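Local coordinates for DUF3836 domain-containing protein (Parabacteroides distasonis ATCC 8503, PDB 4R03) that is of unknown function but folds as a single-layer antiparallel beta-sheet, an architecture thought to have evolved from beta-hairpin repeats, at residues E46-R51 with F62-Y67; N12-S17 with F36-N41; K2-D7 with K18-Q23. All blocks are in the same frame, centred on the assembly; numbering follows the deposited sequence.

Interaction 1: residues E46-R51 with F62-Y67; sequences EKKAFR and FYQITY
Glu46 and Thr66 face each other as a non-hydrogen-bonded pair in the antiparallel beta hairpin of strands 44-53 and 58-69. The side chains of Glu46 and Gln64 cross obliquely; OE1 lies 3.1 Å from Gln64 NE2, but at too poor an angle for a hydrogen bond, while OE2 takes a weak one from Gln37 outside the hairpin. Lys47 turns to the other side of the sheet and pairs with Ile65 through two backbone bonds. Its straight chain, CG anti to the backbone N (chi1 173°), passes Tyr67 with CD 3.6 Å from the ring's OH. A lysine suits this place because its length carries NZ to Ile107 O and Ser109 OG, and a water joins it to Tyr63 OH. Lys48 runs beside Gln64, and a water, held weakly by Lys48 NZ, links it to Gln64 NE2. Ala49 is small enough for the Tyr63 ring to fold over it, its CB 3.5 Å from the ring centroid in a CH-pi contact. Its carbonyl O accepts from both Phe62 N at 2.8 Å and Tyr63 N at 3.2 Å, the mark of a classic beta bulge. Beyond it, Arg51 CD approaches Phe62 CD1 at 4.2 Å.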
loop_
_atom_site.group_PDB
_atom_site.type_symbol
_atom_site.label_atom_id
_atom_site.label_comp_id
_atom_site.label_asym_id
_atom_site.label_seq_id
_atom_site.Cartn_x
_atom_site.Cartn_y
_atom_site.Cartn_z
ATOM N N GLU A 46 3.755 -4.538 6.635
ATOM C CA GLU A 46 2.528 -3.795 6.568
ATOM C C GLU A 46 2.591 -2.781 5.425
ATOM O O GLU A 46 3.620 -2.140 5.241
ATOM C CB GLU A 46 2.267 -3.084 7.881
ATOM C CG GLU A 46 0.883 -2.413 7.955
ATOM C CD GLU A 46 0.810 -1.343 9.011
ATOM O OE1 GLU A 46 0.585 -1.656 10.201
ATOM O OE2 GLU A 46 1.002 -0.166 8.635
ATOM N N LYS A 47 1.502 -2.689 4.669
ATOM C CA LYS A 47 1.320 -1.704 3.596
ATOM C C LYS A 47 0.020 -0.968 3.912
ATOM O O LYS A 47 -1.033 -1.604 4.041
ATOM C CB LYS A 47 1.278 -2.330 2.237
ATOM C CG LYS A 47 0.934 -1.431 1.061
ATOM C CD LYS A 47 0.856 -2.223 -0.211
ATOM C CE LYS A 47 0.705 -1.373 -1.419
ATOM N NZ LYS A 47 0.735 -2.208 -2.631
ATOM N N LYS A 48 0.071 0.343 4.034
ATOM C CA LYS A 48 -1.112 1.177 4.170
ATOM C C LYS A 48 -1.295 2.015 2.936
ATOM O O LYS A 48 -0.311 2.558 2.413
ATOM C CB LYS A 48 -0.999 2.078 5.355
ATOM C CG LYS A 48 -1.227 1.440 6.649
ATOM C CD LYS A 48 -1.246 2.579 7.720
ATOM C CE LYS A 48 -1.274 2.013 9.071
ATOM N NZ LYS A 48 -1.511 3.072 10.049
ATOM N N ALA A 49 -2.504 2.078 2.436
ATOM C CA ALA A 49 -2.851 2.855 1.262
ATOM C C ALA A 49 -3.783 3.983 1.728
ATOM O O ALA A 49 -4.737 3.719 2.521
ATOM C CB ALA A 49 -3.534 2.045 0.211
ATOM N N PHE A 50 -3.535 5.199 1.234
ATOM C CA PHE A 50 -4.322 6.380 1.519
ATOM C C PHE A 50 -4.905 6.932 0.229
ATOM O O PHE A 50 -4.228 6.956 -0.813
ATOM C CB PHE A 50 -3.446 7.454 2.153
ATOM C CG PHE A 50 -2.777 7.067 3.432
ATOM C CD1 PHE A 50 -1.646 6.249 3.431
ATOM C CD2 PHE A 50 -3.276 7.505 4.670
ATOM C CE1 PHE A 50 -1.028 5.890 4.606
ATOM C CE2 PHE A 50 -2.655 7.117 5.841
ATOM C CZ PHE A 50 -1.533 6.315 5.807
ATOM N N ARG A 51 -6.140 7.431 0.310
ATOM C CA ARG A 51 -6.777 8.153 -0.793
ATOM C C ARG A 51 -6.568 9.665 -0.553
ATOM O O ARG A 51 -6.385 10.117 0.583
ATOM C CB ARG A 51 -8.264 7.818 -0.903
ATOM C CG ARG A 51 -9.076 8.250 0.291
ATOM C CD ARG A 51 -10.585 7.846 0.085
ATOM N NE ARG A 51 -11.297 8.228 1.277
ATOM C CZ ARG A 51 -11.732 9.456 1.517
ATOM N NH1 ARG A 51 -11.652 10.374 0.602
ATOM N NH2 ARG A 51 -12.357 9.725 2.669
ATOM N N PHE A 62 -7.270 4.309 3.587
ATOM C CA PHE A 62 -8.145 3.592 2.727
ATOM C C PHE A 62 -8.139 2.086 2.998
ATOM O O PHE A 62 -9.193 1.494 3.261
ATOM C CB PHE A 62 -7.852 3.895 1.233
ATOM C CG PHE A 62 -8.859 3.325 0.318
ATOM C CD1 PHE A 62 -10.197 3.649 0.459
ATOM C CD2 PHE A 62 -8.506 2.444 -0.650
ATOM C CE1 PHE A 62 -11.167 3.100 -0.355
ATOM C CE2 PHE A 62 -9.489 1.872 -1.491
ATOM C CZ PHE A 62 -10.809 2.201 -1.323
ATOM N N TYR A 63 -6.956 1.474 2.996
ATOM C CA TYR A 63 -6.807 0.063 3.372
ATOM C C TYR A 63 -5.474 -0.206 3.954
ATOM O O TYR A 63 -4.536 0.598 3.857
ATOM C CB TYR A 63 -7.119 -0.904 2.215
ATOM C CG TYR A 63 -6.113 -0.953 1.053
ATOM C CD1 TYR A 63 -4.860 -1.508 1.250
ATOM C CD2 TYR A 63 -6.428 -0.476 -0.185
ATOM C CE1 TYR A 63 -3.918 -1.628 0.181
ATOM C CE2 TYR A 63 -5.490 -0.601 -1.269
ATOM C CZ TYR A 63 -4.280 -1.168 -1.034
ATOM O OH TYR A 63 -3.300 -1.259 -2.044
ATOM N N GLN A 64 -5.344 -1.369 4.570
ATOM C CA GLN A 64 -4.123 -1.811 5.224
ATOM C C GLN A 64 -3.962 -3.310 4.933
ATOM O O GLN A 64 -4.924 -4.072 5.092
ATOM C CB GLN A 64 -4.164 -1.618 6.718
ATOM C CG GLN A 64 -2.948 -2.112 7.431
ATOM C CD GLN A 64 -3.065 -1.985 8.921
ATOM O OE1 GLN A 64 -3.812 -2.737 9.573
ATOM N NE2 GLN A 64 -2.327 -1.052 9.478
ATOM N N ILE A 65 -2.773 -3.723 4.487
ATOM C CA ILE A 65 -2.496 -5.153 4.317
ATOM C C ILE A 65 -1.324 -5.507 5.221
ATOM O O ILE A 65 -0.345 -4.749 5.335
ATOM C CB ILE A 65 -2.139 -5.435 2.862
ATOM C CG1 ILE A 65 -3.210 -4.943 1.894
ATOM C CG2 ILE A 65 -1.777 -6.950 2.653
ATOM C CD1 ILE A 65 -2.924 -5.143 0.467
ATOM N N THR A 66 -1.420 -6.661 5.906
ATOM C CA THR A 66 -0.293 -7.212 6.645
ATOM C C THR A 66 0.148 -8.543 6.014
ATOM O O THR A 66 -0.631 -9.205 5.343
ATOM C CB THR A 66 -0.565 -7.402 8.142
ATOM O OG1 THR A 66 -1.701 -8.245 8.294
ATOM C CG2 THR A 66 -0.819 -6.084 8.831
ATOM N N TYR A 67 1.427 -8.807 6.142
ATOM C CA TYR A 67 2.112 -9.917 5.383
ATOM C C TYR A 67 2.824 -10.830 6.360
ATOM O O TYR A 67 3.539 -10.389 7.224
ATOM C CB TYR A 67 3.134 -9.393 4.383
ATOM C CG TYR A 67 2.557 -8.403 3.422
ATOM C CD1 TYR A 67 2.477 -7.038 3.769
ATOM C CD2 TYR A 67 2.119 -8.780 2.170
ATOM C CE1 TYR A 67 1.898 -6.128 2.872
ATOM C CE2 TYR A 67 1.526 -7.870 1.268
ATOM C CZ TYR A 67 1.424 -6.541 1.642
ATOM O OH TYR A 67 0.903 -5.670 0.748
HETATM O O HOH W 1 -1.815 -3.473 -2.604
HETATM O O HOH W 2 -2.458 0.700 11.677
#

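Interaction 2: residues N12-S17 with F36-N41; sequences NGKIIS and FQYNEN
The Tyr38 ring carries the aliphatic chain of Lys14 over one face and meets Ile15 O at its edge. Nearby, the edge of the Phe36 ring turns to Ser17 N, while Ile15 CG2 comes to it obliquely, 3.8 Å from CD2. These groups fill the splayed end of the antiparallel hairpin of strands 14-24 and 27-38: the CA atoms of Ile16 and Phe36 are 5.1 Å apart, those of Lys14 and Tyr38 8.7 Å. A tyrosine suits the widening gap because its length spans what the backbone no longer can. Its OH donates to Ile15 O at 2.6 Å, in the carbonyl plane and on a lone pair, and accepts a hydrogen bond from a water that in turn accepts from Ile15 N. Lys14 CD sits 3.8 Å from the Tyr38 ring centroid, a CH-pi contact, because CG stands beside the backbone N (chi1 -71°) and the chain then runs over the ring, antiparallel to the Tyr38 side chain; its ammonium group adds at most a weak cation-pi attraction. A phenylalanine in place of Tyr38 has no hydroxyl and would probably leave Ile15 O short of a partner and the water less firmly placed. Phe108 of the C-terminal tail packs on Ile15, Phe36 and Tyr38. Where the strands close again, Phe36 N donates to Ile16 O at 3.1 Å, from 43° out of the carbonyl plane.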
loop_
_atom_site.group_PDB
_atom_site.type_symbol
_atom_site.label_atom_id
_atom_site.label_comp_id
_atom_site.label_asym_id
_atom_site.label_seq_id
_atom_site.Cartn_x
_atom_site.Cartn_y
_atom_site.Cartn_z
ATOM N N ASN A 12 17.655 4.609 3.429
ATOM C CA ASN A 12 18.645 3.600 3.083
ATOM C C ASN A 12 18.135 2.684 2.002
ATOM O O ASN A 12 17.619 3.202 1.017
ATOM C CB ASN A 12 19.206 2.930 4.348
ATOM C CG ASN A 12 19.795 3.927 5.302
ATOM O OD1 ASN A 12 20.581 4.780 4.881
ATOM N ND2 ASN A 12 19.479 3.800 6.614
ATOM N N GLY A 13 18.140 1.367 2.185
ATOM C CA GLY A 13 17.722 0.489 1.151
ATOM C C GLY A 13 16.229 0.187 0.999
ATOM O O GLY A 13 15.896 -0.687 0.180
ATOM N N LYS A 14 15.388 0.780 1.832
ATOM C CA LYS A 14 13.970 0.371 1.908
ATOM C C LYS A 14 13.058 1.507 1.492
ATOM O O LYS A 14 13.164 2.654 1.938
ATOM C CB LYS A 14 13.642 -0.047 3.333
ATOM C CG LYS A 14 14.324 -1.392 3.708
ATOM C CD LYS A 14 14.068 -1.682 5.111
ATOM C CE LYS A 14 14.543 -3.096 5.497
ATOM N NZ LYS A 14 16.038 -3.187 5.402
ATOM N N ILE A 15 12.106 1.149 0.627
ATOM C CA ILE A 15 10.994 2.066 0.339
ATOM C C ILE A 15 10.130 2.294 1.548
ATOM O O ILE A 15 9.633 1.321 2.165
ATOM C CB ILE A 15 10.144 1.537 -0.853
ATOM C CG1 ILE A 15 10.971 1.392 -2.093
ATOM C CG2 ILE A 15 8.946 2.401 -1.083
ATOM C CD1 ILE A 15 10.223 0.688 -3.266
ATOM N N ILE A 16 9.922 3.540 1.922
ATOM C CA ILE A 16 9.064 3.921 3.033
ATOM C C ILE A 16 7.736 4.487 2.581
ATOM O O ILE A 16 6.716 4.329 3.270
ATOM C CB ILE A 16 9.773 4.787 4.050
ATOM C CG1 ILE A 16 10.214 6.099 3.476
ATOM C CG2 ILE A 16 10.865 3.944 4.781
ATOM C CD1 ILE A 16 10.768 7.116 4.518
ATOM N N SER A 17 7.706 5.172 1.443
ATOM C CA SER A 17 6.457 5.682 0.902
ATOM C C SER A 17 6.532 5.810 -0.602
ATOM O O SER A 17 7.595 5.981 -1.190
ATOM C CB SER A 17 6.110 7.036 1.480
ATOM O OG SER A 17 7.048 8.053 1.125
ATOM N N PHE A 36 4.998 1.903 3.967
ATOM C CA PHE A 36 5.473 0.530 4.207
ATOM C C PHE A 36 6.214 0.451 5.520
ATOM O O PHE A 36 7.018 1.322 5.881
ATOM C CB PHE A 36 6.423 0.080 3.086
ATOM C CG PHE A 36 5.834 0.142 1.717
ATOM C CD1 PHE A 36 5.091 -0.933 1.220
ATOM C CD2 PHE A 36 5.927 1.284 0.948
ATOM C CE1 PHE A 36 4.515 -0.854 -0.047
ATOM C CE2 PHE A 36 5.348 1.358 -0.292
ATOM C CZ PHE A 36 4.627 0.286 -0.789
ATOM N N GLN A 37 5.961 -0.648 6.210
ATOM C CA GLN A 37 6.757 -1.018 7.381
ATOM C C GLN A 37 7.313 -2.433 7.176
ATOM O O GLN A 37 6.838 -3.199 6.353
ATOM C CB GLN A 37 5.931 -0.896 8.667
ATOM C CG GLN A 37 5.426 0.532 8.977
ATOM C CD GLN A 37 4.710 0.644 10.339
ATOM O OE1 GLN A 37 5.299 0.414 11.393
ATOM N NE2 GLN A 37 3.445 1.002 10.312
ATOM N N TYR A 38 8.382 -2.741 7.939
ATOM C CA TYR A 38 9.195 -3.937 7.703
ATOM C C TYR A 38 9.350 -4.768 8.992
ATOM O O TYR A 38 9.383 -4.214 10.075
ATOM C CB TYR A 38 10.594 -3.546 7.203
ATOM C CG TYR A 38 10.490 -2.934 5.847
ATOM C CD1 TYR A 38 10.210 -1.574 5.728
ATOM C CD2 TYR A 38 10.649 -3.651 4.695
ATOM C CE1 TYR A 38 10.059 -0.996 4.459
ATOM C CE2 TYR A 38 10.490 -3.097 3.442
ATOM C CZ TYR A 38 10.230 -1.717 3.349
ATOM O OH TYR A 38 10.046 -1.243 2.058
ATOM N N ASN A 39 9.409 -6.093 8.791
ATOM C CA ASN A 39 9.713 -7.011 9.919
ATOM C C ASN A 39 11.222 -7.084 10.179
ATOM O O ASN A 39 12.040 -6.468 9.463
ATOM C CB ASN A 39 9.078 -8.380 9.688
ATOM C CG ASN A 39 9.648 -9.145 8.541
ATOM O OD1 ASN A 39 10.810 -8.988 8.158
ATOM N ND2 ASN A 39 8.839 -10.044 7.956
ATOM N N GLU A 40 11.593 -7.860 11.201
ATOM C CA GLU A 40 13.005 -7.970 11.614
ATOM C C GLU A 40 13.887 -8.595 10.544
ATOM O O GLU A 40 15.108 -8.438 10.559
ATOM C CB GLU A 40 13.119 -8.762 12.937
ATOM C CG GLU A 40 12.810 -10.254 12.829
ATOM C CD GLU A 40 12.954 -10.983 14.174
ATOM O OE1 GLU A 40 13.786 -10.541 15.008
ATOM O OE2 GLU A 40 12.241 -11.992 14.379
ATOM N N ASN A 41 13.303 -9.318 9.594
ATOM C CA ASN A 41 14.039 -9.868 8.484
ATOM C C ASN A 41 14.167 -8.938 7.288
ATOM O O ASN A 41 14.707 -9.316 6.243
ATOM C CB ASN A 41 13.434 -11.179 8.047
ATOM C CG ASN A 41 13.483 -12.218 9.150
ATOM O OD1 ASN A 41 14.355 -12.166 10.041
ATOM N ND2 ASN A 41 12.533 -13.143 9.117
HETATM O O HOH W 3 11.951 -1.757 0.032
#

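Interaction 3: residues K2-D7 with K18-Q23; sequences KDYLYD and KVVFLQ
Gln23 O is approached by three groups: Asp3 N donates to it at 2.9 Å in an almost straight bond (178°), Lys2 CA offers a CA-H...O contact, and a water that also meets the Asp3 carboxylate lies beside it. In the reverse direction Asp3 O accepts from Gln23 N, and the same reciprocal pair of N-H...O bonds recurs at Leu5 with Phe21 and at Asp7 with Val19. Between these pairs Tyr4 stands opposite Leu22 and Tyr6 opposite Val20, their side chains on the other side of the sheet. Val20 CG1 lies 3.7 Å from Tyr4 CD1, and Val20 CG2 3.9 Å from Tyr6 CD1, at the edge of that ring. CG1, anti to the backbone N (chi1 -178°), reaches Tyr4 but also touches Tyr6, whereas CG2 meets Tyr6 alone of the two; a beta-branched residue thus serves both rings. Leu22 CD1 lies between a ring and an aliphatic chain, 3.7 Å from Tyr4 CE1 and 3.8 Å from Lys2 CG, whose lysine ends in a salt bridge to Glu24. On the reverse side, Leu5 CB packs 4.0 Å from Phe21 CB, and the Phe21 ring turns its edge to Leu5 O. The Gln23 amide lies against the Tyr4-Leu5 backbone, OE1 3.4 Å from Tyr4 C, without bonding to Tyr4 N. With strand 2-11 outermost within this chain, this is a regular antiparallel hairpin at the border of a single-layer beta-sheet.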
loop_
_atom_site.group_PDB
_atom_site.type_symbol
_atom_site.label_atom_id
_atom_site.label_comp_id
_atom_site.label_asym_id
_atom_site.label_seq_id
_atom_site.Cartn_x
_atom_site.Cartn_y
_atom_site.Cartn_z
ATOM N N LYS A 2 -3.987 7.819 -19.927
ATOM C CA LYS A 2 -3.421 7.893 -18.554
ATOM C C LYS A 2 -1.890 7.705 -18.602
ATOM O O LYS A 2 -1.393 6.737 -19.159
ATOM C CB LYS A 2 -4.049 6.821 -17.709
ATOM C CG LYS A 2 -5.580 7.016 -17.481
ATOM C CD LYS A 2 -6.014 5.952 -16.507
ATOM C CE LYS A 2 -7.506 5.641 -16.486
ATOM N NZ LYS A 2 -8.194 6.826 -16.115
ATOM N N ASP A 3 -1.204 8.638 -17.958
ATOM C CA ASP A 3 0.216 8.518 -17.620
ATOM C C ASP A 3 0.288 8.597 -16.088
ATOM O O ASP A 3 -0.665 9.124 -15.449
ATOM C CB ASP A 3 1.026 9.649 -18.273
ATOM C CG ASP A 3 1.060 9.514 -19.802
ATOM O OD1 ASP A 3 1.874 8.668 -20.304
ATOM O OD2 ASP A 3 0.302 10.304 -20.443
ATOM N N TYR A 4 1.416 8.203 -15.512
ATOM C CA TYR A 4 1.589 8.205 -14.073
ATOM C C TYR A 4 2.930 8.835 -13.726
ATOM O O TYR A 4 3.959 8.569 -14.393
ATOM C CB TYR A 4 1.492 6.813 -13.443
ATOM C CG TYR A 4 0.150 6.206 -13.618
ATOM C CD1 TYR A 4 -0.892 6.556 -12.784
ATOM C CD2 TYR A 4 -0.096 5.314 -14.686
ATOM C CE1 TYR A 4 -2.162 5.974 -12.963
ATOM C CE2 TYR A 4 -1.386 4.788 -14.898
ATOM C CZ TYR A 4 -2.377 5.123 -14.022
ATOM O OH TYR A 4 -3.670 4.637 -14.237
ATOM N N LEU A 5 2.903 9.642 -12.679
ATOM C CA LEU A 5 4.125 10.192 -12.070
ATOM C C LEU A 5 4.209 9.586 -10.662
ATOM O O LEU A 5 3.231 9.587 -9.884
ATOM C CB LEU A 5 4.009 11.703 -11.993
ATOM C CG LEU A 5 5.207 12.418 -11.361
ATOM C CD1 LEU A 5 6.422 12.396 -12.211
ATOM C CD2 LEU A 5 4.823 13.913 -11.125
ATOM N N TYR A 6 5.338 8.981 -10.347
ATOM C CA TYR A 6 5.528 8.318 -9.093
ATOM C C TYR A 6 6.569 9.095 -8.292
ATOM O O TYR A 6 7.613 9.457 -8.833
ATOM C CB TYR A 6 6.013 6.926 -9.273
ATOM C CG TYR A 6 5.137 6.059 -10.168
ATOM C CD1 TYR A 6 4.058 5.381 -9.663
ATOM C CD2 TYR A 6 5.438 5.940 -11.507
ATOM C CE1 TYR A 6 3.241 4.621 -10.475
ATOM C CE2 TYR A 6 4.640 5.154 -12.341
ATOM C CZ TYR A 6 3.573 4.485 -11.818
ATOM O OH TYR A 6 2.716 3.706 -12.595
ATOM N N ASP A 7 6.315 9.266 -7.002
ATOM C CA ASP A 7 7.294 9.881 -6.078
ATOM C C ASP A 7 7.573 8.846 -4.983
ATOM O O ASP A 7 6.668 8.577 -4.140
ATOM C CB ASP A 7 6.706 11.150 -5.469
ATOM C CG ASP A 7 7.647 11.846 -4.513
ATOM O OD1 ASP A 7 8.853 11.588 -4.591
ATOM O OD2 ASP A 7 7.157 12.641 -3.675
ATOM N N LYS A 18 5.372 5.739 -1.235
ATOM C CA LYS A 18 5.262 5.952 -2.674
ATOM C C LYS A 18 3.937 6.684 -2.912
ATOM O O LYS A 18 2.877 6.189 -2.468
ATOM C CB LYS A 18 5.287 4.635 -3.435
ATOM C CG LYS A 18 5.161 4.741 -4.938
ATOM C CD LYS A 18 5.297 3.334 -5.651
ATOM C CE LYS A 18 6.633 2.643 -5.390
ATOM N NZ LYS A 18 7.042 1.455 -6.291
ATOM N N VAL A 19 3.994 7.788 -3.641
ATOM C CA VAL A 19 2.810 8.526 -4.093
ATOM C C VAL A 19 2.651 8.359 -5.575
ATOM O O VAL A 19 3.615 8.544 -6.346
ATOM C CB VAL A 19 2.892 10.015 -3.707
ATOM C CG1 VAL A 19 1.676 10.782 -4.268
ATOM C CG2 VAL A 19 2.945 10.135 -2.190
ATOM N N VAL A 20 1.426 8.044 -6.003
ATOM C CA VAL A 20 1.088 7.938 -7.418
ATOM C C VAL A 20 0.222 9.107 -7.802
ATOM O O VAL A 20 -0.834 9.340 -7.162
ATOM C CB VAL A 20 0.288 6.644 -7.716
ATOM C CG1 VAL A 20 -0.020 6.530 -9.217
ATOM C CG2 VAL A 20 1.020 5.426 -7.206
ATOM N N PHE A 21 0.659 9.852 -8.808
ATOM C CA PHE A 21 -0.100 10.923 -9.437
ATOM C C PHE A 21 -0.635 10.445 -10.798
ATOM O O PHE A 21 0.115 9.838 -11.598
ATOM C CB PHE A 21 0.718 12.162 -9.682
ATOM C CG PHE A 21 1.297 12.800 -8.464
ATOM C CD1 PHE A 21 2.465 12.335 -7.926
ATOM C CD2 PHE A 21 0.741 13.968 -7.935
ATOM C CE1 PHE A 21 3.023 12.968 -6.825
ATOM C CE2 PHE A 21 1.335 14.585 -6.829
ATOM C CZ PHE A 21 2.424 14.068 -6.280
ATOM N N LEU A 22 -1.927 10.643 -11.024
ATOM C CA LEU A 22 -2.543 10.390 -12.328
ATOM C C LEU A 22 -2.480 11.628 -13.206
ATOM O O LEU A 22 -2.913 12.729 -12.825
ATOM C CB LEU A 22 -4.003 9.948 -12.123
ATOM C CG LEU A 22 -4.817 9.787 -13.426
ATOM C CD1 LEU A 22 -4.257 8.676 -14.288
ATOM C CD2 LEU A 22 -6.295 9.484 -13.061
ATOM N N GLN A 23 -1.918 11.460 -14.395
ATOM C CA GLN A 23 -1.829 12.486 -15.426
ATOM C C GLN A 23 -2.817 12.097 -16.532
ATOM O O GLN A 23 -2.652 11.039 -17.156
ATOM C CB GLN A 23 -0.430 12.547 -15.972
ATOM C CG GLN A 23 0.629 13.040 -14.958
ATOM C CD GLN A 23 2.004 12.647 -15.368
ATOM O OE1 GLN A 23 2.278 11.505 -15.657
ATOM N NE2 GLN A 23 2.912 13.593 -15.299
HETATM O O HOH W 4 -1.802 11.705 -19.805
#

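Overall arrangement
From the N terminus, strand 2-11 turns back into strand 14-24, and interaction 3 closes this first hairpin. Residues 12-17 lie inside that loop, yet their partners at 36-41 come later: interaction 2 closes the second hairpin, strands 14-24 and 27-38, and crosses interaction 3. The two share strand 14-24, residues 12-17 running directly into 18-23. Interaction 1 follows in series, closing the hairpin of strands 44-53 and 58-69. It touches interaction 2 through the neighbouring strands 27-38 and 44-53, where Gln37 N and Glu46 O are probably hydrogen-bonded, but not interaction 3. With that touch, the three contacts connect the first five strands. The C-terminal tail reaches all three, through Lys18, Phe36 and Lys47.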